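Local coordinates for ABC transporter periplasmic-binding protein YTFQ (Escherichia coli, PDB 2VK2) that binds alpha- and beta-galactofuranose in the periplasm as the solute-binding component of the YtfQRT-YjfF ABC transporter, at residues A[170-175]-A[202-207]; A[131-136]-A[163-168]; A[177-182]-A[208-213]. All coordinates share one frame; numbering follows the deposited sequence. Where two conformers were deposited one is given.

How the interactions relate
All three interactions belong to the sheet-and-helix lobe built on strand 129-135 and its neighbours. Interactions 1 and 3 join the same two helices, 172-185 and 200-212, at successive levels: interaction 1 is buried at the sugar-facing end, where glycines bring the backbones close, whereas interaction 3, farther along the helices, passes from apolar packing on the inner side to a water-bridged carboxylate pair on the outer side. Interaction 2 is a strand pair at the sheet edge, partly buried and held by direct backbone and side-chain hydrogen bonds between its segments, which the two helix contacts lack. Val178 and Phe182 of interaction 3 pack on it, and Met202 of interaction 1 touches Leu134 and Gln135.

Interaction 1 (A[170-175]-A[202-207]); sequences FTRSKG and MVIGAI. With GZL (beta-D-galactofuranose), chain B.
Gly175 and Met202 approach to 4.1 Å between their CA atoms where helices 172-185 and 200-212 lie side by side at their sugar-facing ends, in one lobe of the two-lobed periplasmic binding protein fold. The absence of a CB at Gly175 and Gly205 permits the closeness, since one there would run into Met202 O or Arg172 O. Gly205 CA instead points a hydrogen at Arg172 O, 3.4 Å away with 154° at the hydrogen.

Met202 packs its side chain against both backbone and ring. Its CG rests on Thr171 O at 3.3 Å and its SD lies 3.4 Å from Phe170 N; the bend at chi3 (-58°) then turns CE obliquely to the Phe170 ring, 3.9 Å from CD1. Asn199, a sugar-binding residue, ties both segments together, its ND2 bonding Phe170 O and its OD1 accepting from Met202 N.

Arg172 lays its guanidinium against Ile204, with CG2 over one face, 3.5 Å above the plane and toward the rim; its charge is met by Asp231 of helix 230-237, in a salt bridge through NH2. A leucine in place of Arg172 would probably leave Asp231 without its cationic mate and strip the flat cover from Ile204.

At the helix start Thr171 is the N-cap: its OG1 accepts from Lys174 N at 3.1 Å. Just before it, Phe170 turns one ring face to the galactofuranose, whose C4 sits 4.0 Å above the plane, displaced toward the ring's rim.

Interaction 2 (A[131-136]-A[163-168]); sequences VVELQG and IRSQSG
Ser165 OG joins two flat groups, the carboxylate of Glu133 and the carboxamide of Gln135, on one face of a parallel strand pair in the beta-alpha-beta unit of strand 129-135, helix 141-153 and strand 160-167. The hydroxyl donates to Glu133 OE1 at 2.6 Å, meeting it on the anti side and 31° out of the carboxylate plane. In turn it accepts from Gln135 NE2 at 2.7 Å, tilted slightly from the amide plane. With chi1 at -175° the hydroxyl of Ser165 swings away from its own N, over to the side where Glu133 and Gln135 lie. Lys147 also forms a salt bridge with Glu133 OE1, and His198 NE2 is hydrogen-bonded to OE2, so the buried carboxylate has several partners.

The face bearing Val132, Leu134, Arg164 and Gln166 is mixed; there Val132 CG1 packs on the aliphatic Arg164 CB at 3.7 Å, and Phe182 of helix 172-185 touches both residues. The guanidinium of Arg164 leads away to a salt bridge with Glu186.

Backbone bonds join the outermost strand, 160-167, to its neighbour. Glu133 uses both its N, to Arg164 O, and its O, from Gln166 N, while Gln135 N reaches Gln166 O. The last joins Gly168 N to Gln135 O, 2.8 Å long and in the carbonyl plane.

Interaction 3 (A[177-182]-A[208-213]); sequences EVMESF and QAIKEA
The axes of the 177-182 and 208-212 helix segments pass 8.9 Å apart and cross at -40°, with Glu180 and Ala209 nearest by their CA atoms. Ala209 is the small residue at the centre of the contact. Its methyl meets Glu180 CG at 3.7 Å and Met179 CB at 3.9 Å, and it also touches Lys176 and Ile183, so Ala209 sits as a knob in a hole formed by four residues of helix 172-185.

On the sheet-facing side of Ala209, Met179 reaches across. The bend at chi2 (66°) swings the thioether toward the second helix, where CE lies 3.9 Å from Ile210 CG1 and is also in contact with CD1 of that isoleucine. Both helices belong to the layer that covers one face of the central sheet in this alpha/beta lobe: Met179 also packs on Val132 of strand 129-135, while Ile210 is backed by Leu215, Pro217 and Ile221. The apolar part of the contact thus continues into the core between helices and sheet.

Toward solvent the chemistry changes. The extended chains of Glu180 and Glu212 bring two carboxylates together, with OE2 of Glu180 3.8 Å from OE1 of Glu212 and the two planes turned 40° apart. This like-charge pairing is probably eased by its surroundings, for Lys176 forms a salt bridge with Glu212 OE2. A water lies between the two acids as a double donor, giving one hydrogen to Glu180 OE2 at 2.7 Å and the other to Glu212 OE1 at 2.6 Å.

Interaction 1 (A[170-175]-A[202-207])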
ATOM      1  N   PHE A 170       3.160  -2.187   8.225  1.00  9.65           N
ATOM      2  CA  PHE A 170       1.941  -1.608   7.643  1.00  9.58           C
ATOM      3  C   PHE A 170       0.731  -1.565   8.605  1.00  9.54           C
ATOM      4  O   PHE A 170      -0.401  -1.380   8.157  1.00  9.59           O
ATOM      5  CB  PHE A 170       1.548  -2.340   6.336  1.00  9.30           C
ATOM      6  CG  PHE A 170       2.288  -1.873   5.096  1.00  8.91           C
ATOM      7  CD1 PHE A 170       2.452  -0.520   4.817  1.00  9.08           C
ATOM      8  CD2 PHE A 170       2.751  -2.799   4.165  1.00  9.26           C
ATOM      9  CE1 PHE A 170       3.092  -0.103   3.660  1.00  9.14           C
ATOM     10  CE2 PHE A 170       3.403  -2.383   3.009  1.00  9.42           C
ATOM     11  CZ  PHE A 170       3.562  -1.033   2.754  1.00  9.38           C
ATOM     12  N   THR A 171       0.961  -1.708   9.911  1.00  9.59           N
ATOM     13  CA  THR A 171      -0.139  -1.684  10.883  1.00  9.91           C
ATOM     14  C   THR A 171      -0.088  -0.468  11.801  1.00 10.10           C
ATOM     15  O   THR A 171       0.971   0.093  12.071  1.00  9.91           O
ATOM     16  CB  THR A 171      -0.176  -2.944  11.777  1.00 10.07           C
ATOM     17  OG1 THR A 171       0.942  -2.945  12.667  1.00 11.24           O
ATOM     18  CG2 THR A 171      -0.170  -4.210  10.938  1.00 10.40           C
ATOM     19  N   ARG A 172      -1.261  -0.086  12.290  1.00 10.44           N
ATOM     20  CA  ARG A 172      -1.386   1.003  13.249  1.00 11.34           C
ATOM     21  C   ARG A 172      -0.663   0.678  14.557  1.00 11.18           C
ATOM     22  O   ARG A 172       0.075   1.514  15.087  1.00 10.80           O
ATOM     23  CB  ARG A 172      -2.869   1.293  13.512  1.00 11.51           C
ATOM     24  CG  ARG A 172      -3.141   2.617  14.194  1.00 12.78           C
ATOM     25  CD  ARG A 172      -4.633   2.920  14.253  1.00 13.80           C
ATOM     26  NE  ARG A 172      -5.218   3.164  12.931  1.00 15.89           N
ATOM     27  CZ  ARG A 172      -6.444   3.650  12.724  1.00 16.77           C
ATOM     28  NH1 ARG A 172      -7.237   3.957  13.746  1.00 17.56           N
ATOM     29  NH2 ARG A 172      -6.883   3.839  11.487  1.00 16.37           N
ATOM     30  N   SER A 173      -0.855  -0.542  15.055  1.00 11.47           N
ATOM     31  CA  SER A 173      -0.282  -0.939  16.341  0.50 11.64           C
ATOM     32  C   SER A 173       1.247  -0.963  16.308  1.00 11.68           C
ATOM     33  O   SER A 173       1.895  -0.444  17.217  1.00 11.78           O
ATOM     34  CB  SER A 173      -0.832  -2.295  16.792  0.50 11.79           C
ATOM     35  OG  SER A 173      -0.563  -3.308  15.840  0.50 12.01           O
ATOM     36  N   LYS A 174       1.824  -1.550  15.263  1.00 11.78           N
ATOM     37  CA  LYS A 174       3.281  -1.616  15.159  1.00 11.66           C
ATOM     38  C   LYS A 174       3.875  -0.250  14.806  1.00 11.20           C
ATOM     39  O   LYS A 174       4.955   0.100  15.285  1.00 10.80           O
ATOM     40  CB  LYS A 174       3.709  -2.683  14.149  1.00 12.18           C
ATOM     41  CG  LYS A 174       5.213  -2.937  14.086  1.00 12.68           C
ATOM     42  CD  LYS A 174       5.736  -3.655  15.322  1.00 14.71           C
ATOM     43  CE  LYS A 174       7.238  -3.878  15.232  1.00 15.41           C
ATOM     44  NZ  LYS A 174       7.626  -4.691  14.048  1.00 17.44           N
ATOM     45  N   GLY A 175       3.170   0.522  13.981  1.00 11.03           N
ATOM     46  CA  GLY A 175       3.565   1.900  13.701  1.00 11.11           C
ATOM     47  C   GLY A 175       3.696   2.724  14.972  1.00 11.22           C
ATOM     48  O   GLY A 175       4.666   3.465  15.146  1.00 11.05           O
ATOM     49  N   MET A 202       0.148   3.204   9.731  1.00  8.35           N
ATOM     50  CA  MET A 202       1.343   3.323  10.568  1.00  8.18           C
ATOM     51  C   MET A 202       1.503   4.740  11.118  1.00  8.46           C
ATOM     52  O   MET A 202       1.866   4.911  12.280  1.00  8.62           O
ATOM     53  CB  MET A 202       2.603   2.914   9.805  1.00  8.01           C
ATOM     54  CG  MET A 202       2.747   1.412   9.641  1.00  7.64           C
ATOM     55  SD  MET A 202       4.306   0.917   8.888  1.00  8.02           S
ATOM     56  CE  MET A 202       4.243   1.812   7.336  1.00  8.06           C
ATOM     57  N   VAL A 203       1.216   5.743  10.291  1.00  8.42           N
ATOM     58  CA  VAL A 203       1.339   7.137  10.725  1.00  8.75           C
ATOM     59  C   VAL A 203       0.236   7.523  11.721  1.00  8.95           C
ATOM     60  O   VAL A 203       0.450   8.380  12.576  1.00  9.14           O
ATOM     61  CB  VAL A 203       1.373   8.125   9.522  1.00  8.86           C
ATOM     62  CG1 VAL A 203       0.083   8.933   9.419  1.00  9.28           C
ATOM     63  CG2 VAL A 203       2.566   9.061   9.646  1.00  9.37           C
ATOM     64  N   ILE A 204      -0.928   6.887  11.623  1.00  9.01           N
ATOM     65  CA  ILE A 204      -2.009   7.122  12.583  1.00  9.50           C
ATOM     66  C   ILE A 204      -1.607   6.580  13.960  1.00  9.54           C
ATOM     67  O   ILE A 204      -1.878   7.212  14.983  1.00  9.69           O
ATOM     68  CB  ILE A 204      -3.341   6.518  12.088  1.00  9.50           C
ATOM     69  CG1 ILE A 204      -3.847   7.313  10.880  1.00 10.12           C
ATOM     70  CG2 ILE A 204      -4.388   6.545  13.191  1.00  9.98           C
ATOM     71  CD1 ILE A 204      -4.898   6.609  10.065  1.00 10.30           C
ATOM     72  N   GLY A 205      -0.952   5.423  13.982  1.00  9.52           N
ATOM     73  CA  GLY A 205      -0.323   4.926  15.203  1.00  9.60           C
ATOM     74  C   GLY A 205       0.753   5.873  15.707  1.00  9.59           C
ATOM     75  O   GLY A 205       0.837   6.147  16.907  1.00  9.91           O
ATOM     76  N   ALA A 206       1.567   6.387  14.788  1.00  9.57           N
ATOM     77  CA  ALA A 206       2.607   7.356  15.129  1.00  9.52           C
ATOM     78  C   ALA A 206       2.022   8.625  15.749  1.00  9.59           C
ATOM     79  O   ALA A 206       2.576   9.162  16.708  1.00  9.64           O
ATOM     80  CB  ALA A 206       3.436   7.704  13.899  1.00  9.39           C
ATOM     81  N   ILE A 207       0.906   9.097  15.199  1.00  9.81           N
ATOM     82  CA  ILE A 207       0.217  10.271  15.736  1.00 10.14           C
ATOM     83  C   ILE A 207      -0.173  10.066  17.205  1.00 10.80           C
ATOM     84  O   ILE A 207      -0.016  10.980  18.017  1.00 10.52           O
ATOM     85  CB  ILE A 207      -1.010  10.650  14.866  1.00  9.94           C
ATOM     86  CG1 ILE A 207      -0.542  11.299  13.559  1.00  9.82           C
ATOM     87  CG2 ILE A 207      -1.938  11.608  15.608  1.00 10.01           C
ATOM     88  CD1 ILE A 207      -1.603  11.357  12.487  1.00 10.08           C
TER
HETATM   89  C6  GZL B1298      -0.478  -0.918  -1.499  0.50  7.98           C
HETATM   90  C5  GZL B1298      -0.102  -1.852  -0.604  0.50  7.34           C
HETATM   91  C4  GZL B1298      -0.020  -1.608   0.892  0.50  6.57           C
HETATM   92  C3  GZL B1298      -0.676  -0.414   1.528  0.50  7.04           C
HETATM   93  C2  GZL B1298      -1.338  -0.783   2.617  0.50  6.32           C
HETATM   94  O6  GZL B1298      -0.513  -1.180  -2.809  0.50  8.31           O
HETATM   95  O5  GZL B1298       0.314  -3.046  -1.043  0.50  5.34           O
HETATM   96  O4  GZL B1298      -0.593  -2.711   1.605  0.50  6.19           O
HETATM   97  O3  GZL B1298      -0.512   0.827   1.081  0.50  6.48           O
HETATM   98  C1  GZL B1298      -1.311  -2.262   2.760  0.50  6.17           C
HETATM   99  O2  GZL B1298      -1.989  -0.017   3.494  0.50  4.73           O
HETATM  100  O1  GZL B1298      -0.633  -2.667   3.945  0.50  6.43           O

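Interaction 2 (A[131-136]-A[163-168])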
ATOM      1  N   VAL A 131      14.017  13.326   9.680  1.00  9.08           N
ATOM      2  CA  VAL A 131      12.912  12.446   9.338  1.00  8.81           C
ATOM      3  C   VAL A 131      13.091  11.089  10.007  1.00  8.69           C
ATOM      4  O   VAL A 131      14.196  10.550  10.050  1.00  8.78           O
ATOM      5  CB  VAL A 131      12.827  12.250   7.808  1.00  8.95           C
ATOM      6  CG1 VAL A 131      11.758  11.222   7.447  1.00  9.25           C
ATOM      7  CG2 VAL A 131      12.547  13.577   7.123  1.00  9.57           C
ATOM      8  N   VAL A 132      12.004  10.548  10.542  1.00  8.38           N
ATOM      9  CA  VAL A 132      11.967   9.149  10.944  1.00  8.46           C
ATOM     10  C   VAL A 132      11.005   8.426  10.004  1.00  8.20           C
ATOM     11  O   VAL A 132       9.931   8.946   9.677  1.00  8.16           O
ATOM     12  CB  VAL A 132      11.582   8.965  12.432  1.00  8.44           C
ATOM     13  CG1 VAL A 132      12.593   9.675  13.328  1.00  8.87           C
ATOM     14  CG2 VAL A 132      10.163   9.456  12.717  1.00  9.10           C
ATOM     15  N   GLU A 133      11.415   7.249   9.540  1.00  8.19           N
ATOM     16  CA  GLU A 133      10.671   6.511   8.530  1.00  8.06           C
ATOM     17  C   GLU A 133      10.083   5.230   9.102  1.00  8.10           C
ATOM     18  O   GLU A 133      10.801   4.417   9.681  1.00  8.22           O
ATOM     19  CB  GLU A 133      11.583   6.185   7.343  1.00  7.99           C
ATOM     20  CG  GLU A 133      10.905   5.389   6.222  1.00  8.32           C
ATOM     21  CD  GLU A 133      11.831   5.110   5.060  1.00  8.57           C
ATOM     22  OE1 GLU A 133      13.025   4.834   5.304  1.00 10.06           O
ATOM     23  OE2 GLU A 133      11.363   5.158   3.904  1.00  8.66           O
ATOM     24  N   LEU A 134       8.775   5.067   8.932  1.00  7.84           N
ATOM     25  CA  LEU A 134       8.094   3.825   9.251  1.00  8.02           C
ATOM     26  C   LEU A 134       7.881   3.083   7.939  1.00  7.89           C
ATOM     27  O   LEU A 134       7.015   3.443   7.141  1.00  7.65           O
ATOM     28  CB  LEU A 134       6.760   4.099   9.948  1.00  8.26           C
ATOM     29  CG  LEU A 134       6.881   4.787  11.312  1.00  8.92           C
ATOM     30  CD1 LEU A 134       5.518   5.238  11.820  1.00  9.22           C
ATOM     31  CD2 LEU A 134       7.549   3.867  12.321  1.00 10.30           C
ATOM     32  N   GLN A 135       8.696   2.059   7.701  1.00  8.08           N
ATOM     33  CA  GLN A 135       8.612   1.296   6.463  1.00  8.30           C
ATOM     34  C   GLN A 135       7.487   0.283   6.507  1.00  8.15           C
ATOM     35  O   GLN A 135       7.059  -0.146   7.572  1.00  8.25           O
ATOM     36  CB  GLN A 135       9.911   0.537   6.187  1.00  8.19           C
ATOM     37  CG  GLN A 135      11.152   1.393   6.078  1.00  9.32           C
ATOM     38  CD  GLN A 135      12.354   0.585   5.628  1.00 10.07           C
ATOM     39  OE1 GLN A 135      12.230  -0.344   4.825  1.00 13.90           O
ATOM     40  NE2 GLN A 135      13.526   0.935   6.141  1.00 12.03           N
ATOM     41  N   GLY A 136       7.038  -0.124   5.329  1.00  8.27           N
ATOM     42  CA  GLY A 136       6.112  -1.233   5.209  1.00  8.53           C
ATOM     43  C   GLY A 136       6.818  -2.558   5.421  1.00  8.85           C
ATOM     44  O   GLY A 136       8.008  -2.604   5.737  1.00  8.91           O
ATOM     45  N   ILE A 163      16.948   9.944   9.966  1.00 10.36           N
ATOM     46  CA  ILE A 163      17.754   9.563  11.132  1.00 10.41           C
ATOM     47  C   ILE A 163      17.353   8.213  11.738  1.00 10.34           C
ATOM     48  O   ILE A 163      18.135   7.607  12.476  1.00 10.70           O
ATOM     49  CB  ILE A 163      17.732  10.662  12.228  1.00 10.40           C
ATOM     50  CG1 ILE A 163      16.306  10.967  12.704  1.00 10.28           C
ATOM     51  CG2 ILE A 163      18.389  11.933  11.711  1.00 11.00           C
ATOM     52  CD1 ILE A 163      16.264  11.711  14.022  1.00 10.82           C
ATOM     53  N   ARG A 164      16.139   7.759  11.436  1.00 10.16           N
ATOM     54  CA  ARG A 164      15.629   6.472  11.903  1.00 10.20           C
ATOM     55  C   ARG A 164      14.805   5.859  10.791  1.00  9.82           C
ATOM     56  O   ARG A 164      14.083   6.568  10.093  1.00  9.58           O
ATOM     57  CB  ARG A 164      14.711   6.649  13.116  1.00 10.51           C
ATOM     58  CG  ARG A 164      15.348   7.264  14.344  1.00 11.40           C
ATOM     59  CD  ARG A 164      16.156   6.256  15.121  1.00 12.43           C
ATOM     60  NE  ARG A 164      17.051   6.920  16.059  1.00 12.90           N
ATOM     61  CZ  ARG A 164      17.948   6.291  16.812  1.00 13.28           C
ATOM     62  NH1 ARG A 164      18.061   4.969  16.770  1.00 13.59           N
ATOM     63  NH2 ARG A 164      18.729   6.989  17.623  1.00 13.42           N
ATOM     64  N   SER A 165      14.904   4.544  10.624  1.00  9.57           N
ATOM     65  CA  SER A 165      14.074   3.843   9.655  1.00  9.77           C
ATOM     66  C   SER A 165      13.918   2.386  10.060  1.00  9.90           C
ATOM     67  O   SER A 165      14.901   1.658  10.160  1.00 10.28           O
ATOM     68  CB  SER A 165      14.673   3.949   8.254  1.00  9.76           C
ATOM     69  OG  SER A 165      13.810   3.355   7.301  1.00 10.20           O
ATOM     70  N   GLN A 166      12.679   1.974  10.311  1.00 10.08           N
ATOM     71  CA  GLN A 166      12.361   0.601  10.695  1.00 10.52           C
ATOM     72  C   GLN A 166      10.990   0.256  10.141  1.00 10.20           C
ATOM     73  O   GLN A 166      10.165   1.144   9.920  1.00  9.84           O
ATOM     74  CB  GLN A 166      12.324   0.454  12.221  1.00 11.17           C
ATOM     75  CG  GLN A 166      13.659   0.618  12.933  1.00 13.24           C
ATOM     76  CD  GLN A 166      14.566  -0.582  12.763  1.00 15.62           C
ATOM     77  OE1 GLN A 166      15.520  -0.549  11.985  1.00 17.83           O
ATOM     78  NE2 GLN A 166      14.268  -1.655  13.487  1.00 17.08           N
ATOM     79  N   SER A 167      10.741  -1.030   9.932  1.00  9.97           N
ATOM     80  CA  SER A 167       9.434  -1.479   9.473  1.00  9.96           C
ATOM     81  C   SER A 167       8.404  -1.391  10.594  1.00 10.11           C
ATOM     82  O   SER A 167       8.666  -1.798  11.727  1.00 10.48           O
ATOM     83  CB  SER A 167       9.498  -2.915   8.952  1.00 10.08           C
ATOM     84  OG  SER A 167       8.210  -3.357   8.557  1.00 10.54           O
ATOM     85  N   GLY A 168       7.235  -0.852  10.262  1.00  9.98           N
ATOM     86  CA  GLY A 168       6.084  -0.895  11.152  1.00 10.07           C
ATOM     87  C   GLY A 168       5.028  -1.877  10.673  1.00 10.23           C
ATOM     88  O   GLY A 168       3.873  -1.790  11.083  1.00 10.36           O
TER

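Interaction 3 (A[177-182]-A[208-213])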
ATOM      1  N   GLU A 177       4.137   1.489  18.095  1.00 12.21           N
ATOM      2  CA  GLU A 177       5.231   0.900  18.870  1.00 12.53           C
ATOM      3  C   GLU A 177       6.596   1.392  18.387  1.00 11.92           C
ATOM      4  O   GLU A 177       7.446   1.782  19.190  1.00 11.86           O
ATOM      5  CB  GLU A 177       5.160  -0.625  18.780  1.00 12.65           C
ATOM      6  CG  GLU A 177       6.260  -1.378  19.514  1.00 13.53           C
ATOM      7  CD  GLU A 177       6.253  -2.858  19.189  1.00 14.60           C
ATOM      8  OE1 GLU A 177       5.152  -3.445  19.126  1.00 17.61           O
ATOM      9  OE2 GLU A 177       7.343  -3.434  18.990  1.00 17.91           O
ATOM     10  N   VAL A 178       6.800   1.373  17.075  1.00 11.40           N
ATOM     11  CA  VAL A 178       8.070   1.803  16.503  1.00 11.22           C
ATOM     12  C   VAL A 178       8.271   3.310  16.686  1.00 10.98           C
ATOM     13  O   VAL A 178       9.365   3.749  17.040  1.00 10.91           O
ATOM     14  CB  VAL A 178       8.183   1.399  15.019  1.00 11.12           C
ATOM     15  CG1 VAL A 178       9.452   1.960  14.399  1.00 11.34           C
ATOM     16  CG2 VAL A 178       8.150  -0.120  14.891  1.00 11.30           C
ATOM     17  N   MET A 179       7.220   4.099  16.473  1.00 10.86           N
ATOM     18  CA  MET A 179       7.309   5.543  16.698  1.00 10.98           C
ATOM     19  C   MET A 179       7.659   5.866  18.153  1.00 11.48           C
ATOM     20  O   MET A 179       8.453   6.771  18.409  1.00 11.28           O
ATOM     21  CB  MET A 179       6.012   6.260  16.310  1.00 10.80           C
ATOM     22  CG  MET A 179       6.125   7.784  16.297  1.00 10.71           C
ATOM     23  SD  MET A 179       7.237   8.379  15.009  1.00 10.52           S
ATOM     24  CE  MET A 179       7.471  10.081  15.519  1.00 10.65           C
ATOM     25  N   GLU A 180       7.069   5.132  19.097  1.00 12.14           N
ATOM     26  CA  GLU A 180       7.410   5.290  20.517  1.00 13.08           C
ATOM     27  C   GLU A 180       8.907   5.096  20.750  1.00 13.08           C
ATOM     28  O   GLU A 180       9.531   5.868  21.478  1.00 13.24           O
ATOM     29  CB  GLU A 180       6.624   4.305  21.386  1.00 13.16           C
ATOM     30  CG  GLU A 180       5.157   4.668  21.583  1.00 14.21           C
ATOM     31  CD  GLU A 180       4.336   3.543  22.202  1.00 14.69           C
ATOM     32  OE1 GLU A 180       4.801   2.382  22.214  1.00 17.15           O
ATOM     33  OE2 GLU A 180       3.215   3.820  22.678  1.00 17.01           O
ATOM     34  N   SER A 181       9.481   4.071  20.121  1.00 13.28           N
ATOM     35  CA  SER A 181      10.915   3.802  20.247  1.00 13.48           C
ATOM     36  C   SER A 181      11.754   4.917  19.618  1.00 13.07           C
ATOM     37  O   SER A 181      12.795   5.288  20.161  1.00 13.18           O
ATOM     38  CB  SER A 181      11.278   2.446  19.629  1.00 13.74           C
ATOM     39  OG  SER A 181      11.315   2.503  18.215  1.00 15.24           O
ATOM     40  N   PHE A 182      11.305   5.445  18.480  1.00 12.67           N
ATOM     41  CA  PHE A 182      11.992   6.562  17.829  1.00 12.49           C
ATOM     42  C   PHE A 182      11.975   7.814  18.707  1.00 12.46           C
ATOM     43  O   PHE A 182      12.989   8.495  18.842  1.00 12.29           O
ATOM     44  CB  PHE A 182      11.356   6.904  16.474  1.00 12.43           C
ATOM     45  CG  PHE A 182      11.566   5.866  15.389  1.00 12.34           C
ATOM     46  CD1 PHE A 182      12.502   4.839  15.509  1.00 12.62           C
ATOM     47  CD2 PHE A 182      10.838   5.959  14.213  1.00 12.19           C
ATOM     48  CE1 PHE A 182      12.675   3.915  14.484  1.00 12.84           C
ATOM     49  CE2 PHE A 182      11.018   5.046  13.185  1.00 12.37           C
ATOM     50  CZ  PHE A 182      11.932   4.024  13.322  1.00 12.67           C
ATOM     51  N   GLN A 208      -0.653   8.869  17.548  1.00 11.59           N
ATOM     52  CA  GLN A 208      -0.953   8.525  18.946  1.00 12.90           C
ATOM     53  C   GLN A 208       0.294   8.631  19.816  1.00 12.44           C
ATOM     54  O   GLN A 208       0.256   9.220  20.899  1.00 12.66           O
ATOM     55  CB  GLN A 208      -1.486   7.095  19.072  1.00 13.12           C
ATOM     56  CG  GLN A 208      -2.797   6.795  18.386  1.00 14.84           C
ATOM     57  CD  GLN A 208      -3.223   5.352  18.606  1.00 15.28           C
ATOM     58  OE1 GLN A 208      -3.565   4.959  19.723  1.00 18.49           O
ATOM     59  NE2 GLN A 208      -3.193   4.554  17.544  1.00 17.45           N
ATOM     60  N   ALA A 209       1.393   8.038  19.350  1.00 12.21           N
ATOM     61  CA  ALA A 209       2.658   8.060  20.088  1.00 12.17           C
ATOM     62  C   ALA A 209       3.173   9.482  20.295  1.00 12.11           C
ATOM     63  O   ALA A 209       3.674   9.817  21.372  1.00 12.09           O
ATOM     64  CB  ALA A 209       3.709   7.216  19.370  1.00 12.11           C
ATOM     65  N   ILE A 210       3.044  10.316  19.265  1.00 11.96           N
ATOM     66  CA  ILE A 210       3.481  11.711  19.338  1.00 11.97           C
ATOM     67  C   ILE A 210       2.678  12.469  20.400  1.00 12.83           C
ATOM     68  O   ILE A 210       3.250  13.188  21.224  1.00 12.53           O
ATOM     69  CB  ILE A 210       3.350  12.420  17.968  1.00 11.69           C
ATOM     70  CG1 ILE A 210       4.328  11.818  16.953  1.00 11.33           C
ATOM     71  CG2 ILE A 210       3.618  13.915  18.105  1.00 11.49           C
ATOM     72  CD1 ILE A 210       3.973  12.122  15.513  1.00 11.24           C
ATOM     73  N   LYS A 211       1.359  12.296  20.384  1.00 13.91           N
ATOM     74  CA  LYS A 211       0.488  12.930  21.380  1.00 15.27           C
ATOM     75  C   LYS A 211       0.794  12.455  22.797  1.00 15.63           C
ATOM     76  O   LYS A 211       0.846  13.260  23.729  1.00 15.69           O
ATOM     77  CB  LYS A 211      -0.988  12.678  21.058  1.00 15.40           C
ATOM     78  CG  LYS A 211      -1.489  13.475  19.868  1.00 16.37           C
ATOM     79  CD  LYS A 211      -3.005  13.578  19.828  1.00 17.20           C
ATOM     80  CE  LYS A 211      -3.640  12.417  19.100  1.00 18.77           C
ATOM     81  NZ  LYS A 211      -5.111  12.595  18.953  1.00 19.62           N
ATOM     82  N   GLU A 212       1.005  11.150  22.955  1.00 16.19           N
ATOM     83  CA  GLU A 212       1.303  10.573  24.269  1.00 16.74           C
ATOM     84  C   GLU A 212       2.656  11.035  24.832  1.00 16.62           C
ATOM     85  O   GLU A 212       2.862  11.020  26.048  1.00 16.74           O
ATOM     86  CB  GLU A 212       1.212   9.043  24.214  1.00 16.83           C
ATOM     87  CG  GLU A 212      -0.227   8.550  24.072  1.00 17.31           C
ATOM     88  CD  GLU A 212      -0.348   7.046  23.889  1.00 17.59           C
ATOM     89  OE1 GLU A 212       0.665   6.329  24.019  1.00 18.73           O
ATOM     90  OE2 GLU A 212      -1.474   6.577  23.620  1.00 19.10           O
ATOM     91  N   ALA A 213       3.558  11.467  23.949  1.00 16.42           N
ATOM     92  CA  ALA A 213       4.842  12.052  24.351  1.00 16.38           C
ATOM     93  C   ALA A 213       4.729  13.535  24.732  1.00 16.27           C
ATOM     94  O   ALA A 213       5.715  14.139  25.156  1.00 16.47           O
ATOM     95  CB  ALA A 213       5.869  11.878  23.235  1.00 16.41           C
TER
HETATM   96  O   HOH W   1       3.247   6.290  23.826  1.00 34.37           O